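Local atomic coordinates of beta-N-acetylhexosaminidase (Thermotoga neapolitana, PDB entry 5C0Q), a protein that probably hydrolyses terminal non-reducing N-acetyl-D-hexosamine residues from N-acetyl-beta-D-hexosaminides, as a member of glycosyl hydrolase family 3. Residues K160-H165 / T204-A209. Sequence-based numbering, arbitrary orientation.
Sequences KHFPGH and TAVMTA. With ZN (zinc ion), chain O.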
loop_
_atom_site.group_PDB
_atom_site.type_symbol
_atom_site.label_atom_id
_atom_site.label_comp_id
_atom_site.label_asym_id
_atom_site.label_seq_id
_atom_site.Cartn_x
_atom_site.Cartn_y
_atom_site.Cartn_z
ATOM N N LYS B 160 15.974 -16.974 6.778
ATOM C CA LYS B 160 16.092 -17.986 5.750
ATOM C C LYS B 160 17.401 -17.791 4.956
ATOM O O LYS B 160 18.009 -16.734 5.046
ATOM C CB LYS B 160 14.845 -17.957 4.843
ATOM C CG LYS B 160 14.612 -16.670 4.124
ATOM C CD LYS B 160 13.194 -16.595 3.526
ATOM C CE LYS B 160 13.102 -15.469 2.534
ATOM N NZ LYS B 160 11.820 -15.413 1.812
ATOM N N HIS B 161 17.911 -18.831 4.304
ATOM C CA HIS B 161 17.500 -20.223 4.499
ATOM C C HIS B 161 18.625 -21.001 5.187
ATOM O O HIS B 161 19.705 -21.136 4.632
ATOM C CB HIS B 161 17.179 -20.915 3.183
ATOM C CG HIS B 161 16.267 -20.146 2.283
ATOM N ND1 HIS B 161 16.705 -19.121 1.479
ATOM C CD2 HIS B 161 14.940 -20.266 2.052
ATOM C CE1 HIS B 161 15.687 -18.646 0.791
ATOM N NE2 HIS B 161 14.607 -19.319 1.128
ATOM N N PHE B 162 18.348 -21.552 6.362
ATOM C CA PHE B 162 19.358 -22.212 7.162
ATOM C C PHE B 162 19.930 -23.465 6.443
ATOM O O PHE B 162 19.188 -24.288 5.916
ATOM C CB PHE B 162 18.747 -22.574 8.500
ATOM C CG PHE B 162 19.660 -23.354 9.401
ATOM C CD1 PHE B 162 19.724 -24.736 9.326
ATOM C CD2 PHE B 162 20.430 -22.717 10.339
ATOM C CE1 PHE B 162 20.561 -25.443 10.138
ATOM C CE2 PHE B 162 21.252 -23.437 11.144
ATOM C CZ PHE B 162 21.320 -24.797 11.046
ATOM N N PRO B 163 21.247 -23.638 6.459
ATOM C CA PRO B 163 22.307 -22.881 7.116
ATOM C C PRO B 163 22.984 -21.835 6.243
ATOM O O PRO B 163 24.086 -21.416 6.546
ATOM C CB PRO B 163 23.290 -23.982 7.501
ATOM C CG PRO B 163 23.182 -24.931 6.367
ATOM C CD PRO B 163 21.759 -24.912 5.925
ATOM N N GLY B 164 22.350 -21.427 5.161
ATOM C CA GLY B 164 22.919 -20.410 4.306
ATOM C C GLY B 164 23.359 -21.063 3.042
ATOM O O GLY B 164 24.004 -22.091 3.078
ATOM N N HIS B 165 23.017 -20.492 1.909
ATOM C CA HIS B 165 23.303 -21.178 0.674
ATOM C C HIS B 165 23.668 -20.201 -0.396
ATOM O O HIS B 165 23.427 -20.451 -1.549
ATOM C CB HIS B 165 22.116 -22.016 0.256
ATOM C CG HIS B 165 20.914 -21.193 -0.073
ATOM N ND1 HIS B 165 20.612 -20.792 -1.356
ATOM C CD2 HIS B 165 20.025 -20.571 0.732
ATOM C CE1 HIS B 165 19.545 -20.023 -1.331
ATOM N NE2 HIS B 165 19.182 -19.851 -0.076
ATOM N N THR B 204 11.784 -15.545 16.618
ATOM C CA THR B 204 11.999 -15.721 15.209
ATOM C C THR B 204 11.655 -17.145 14.813
ATOM O O THR B 204 11.707 -18.040 15.602
ATOM C CB THR B 204 13.491 -15.412 14.826
ATOM O OG1 THR B 204 13.658 -15.446 13.409
ATOM C CG2 THR B 204 14.432 -16.436 15.389
ATOM N N ALA B 205 11.275 -17.335 13.568
ATOM C CA ALA B 205 11.228 -18.671 13.014
ATOM C C ALA B 205 12.449 -18.841 12.099
ATOM O O ALA B 205 13.159 -17.885 11.803
ATOM C CB ALA B 205 9.903 -18.943 12.260
ATOM N N VAL B 206 12.689 -20.079 11.703
ATOM C CA VAL B 206 13.798 -20.430 10.827
ATOM C C VAL B 206 13.288 -21.273 9.684
ATOM O O VAL B 206 12.593 -22.244 9.897
ATOM C CB VAL B 206 14.900 -21.200 11.577
ATOM C CG1 VAL B 206 15.906 -21.742 10.614
ATOM C CG2 VAL B 206 15.563 -20.300 12.584
ATOM N N MET B 207 13.648 -20.910 8.471
ATOM C CA MET B 207 13.278 -21.706 7.335
ATOM C C MET B 207 14.482 -22.442 6.805
ATOM O O MET B 207 15.517 -21.867 6.659
ATOM C CB MET B 207 12.642 -20.832 6.245
ATOM C CG MET B 207 12.055 -21.639 5.093
ATOM S SD MET B 207 11.427 -20.697 3.675
ATOM C CE MET B 207 10.020 -19.973 4.434
ATOM N N THR B 208 14.329 -23.712 6.479
ATOM C CA THR B 208 15.437 -24.530 5.975
ATOM C C THR B 208 15.728 -24.341 4.502
ATOM O O THR B 208 14.873 -23.915 3.760
ATOM C CB THR B 208 15.178 -26.018 6.202
ATOM O OG1 THR B 208 14.001 -26.416 5.481
ATOM C CG2 THR B 208 15.023 -26.308 7.680
ATOM N N ALA B 209 16.955 -24.634 4.098
ATOM C CA ALA B 209 17.322 -24.617 2.693
ATOM C C ALA B 209 17.207 -26.001 2.115
ATOM O O ALA B 209 17.637 -26.957 2.716
ATOM C CB ALA B 209 18.724 -24.104 2.498
HETATM ZN ZN ZN O . 18.094 -18.151 0.576
#
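Phe162 pairs with Thr208 as neighbours on parallel strands, its own N-H and C=O both bonded to the other strand, to the residues on either side of Thr208. Phe162 N donates to Met207 O over 2.9 Å, lying in the plane of that carbonyl, while Phe162 O accepts the N-H of Ala209, also at 2.9 Å but with the donor tilted 26° from the carbonyl plane. Met207 O also receives a CA-H...O contact from His161.

Apolar contacts lie on both faces of the paired strands. Phe162 CB rests 3.6 Å from Val206 CG1; with CG anti to the backbone N (chi1 176°), its ring continues away from the 204-209 segment toward Leu191, Val231 and Leu232 of the helices outside the sheet. On the face carrying Lys160 and Met207, the CB atoms of these two residues meet at 3.9 Å, and the extended lysine runs on to a salt bridge with Glu65.

The C-terminal ends of its parallel strands are where a TIM barrel carries its active-site groups: strands 156-162 and 205-208 are consecutive in the parallel barrel of the family 3 N-terminal domain, and the Lys-His-Phe-Pro-Gly-His sequence at the end of the first matches the KH(F/I)PGHG signature of the NagZ-type beta-N-acetylhexosaminidases of family 3. Cis peptides before His161 and Pro163 shape the turn, which a Gly164 N to His161 O hydrogen bond closes.

Metal bonds join the two histidines of that turn. One zinc ion is held by His161 ND1 at 1.9 Å and His165 NE2 at 2.1 Å, with Asp117 as a further ligand; a second zinc site, of His161 and Asp245, lies beside it. The 204-209 segment packs against the first of these histidines: Ala209 CB sits 3.6 Å from His161 CB, and Met207, alongside and pointing the same way, brings SD obliquely to 3.9 Å from His161 CD2.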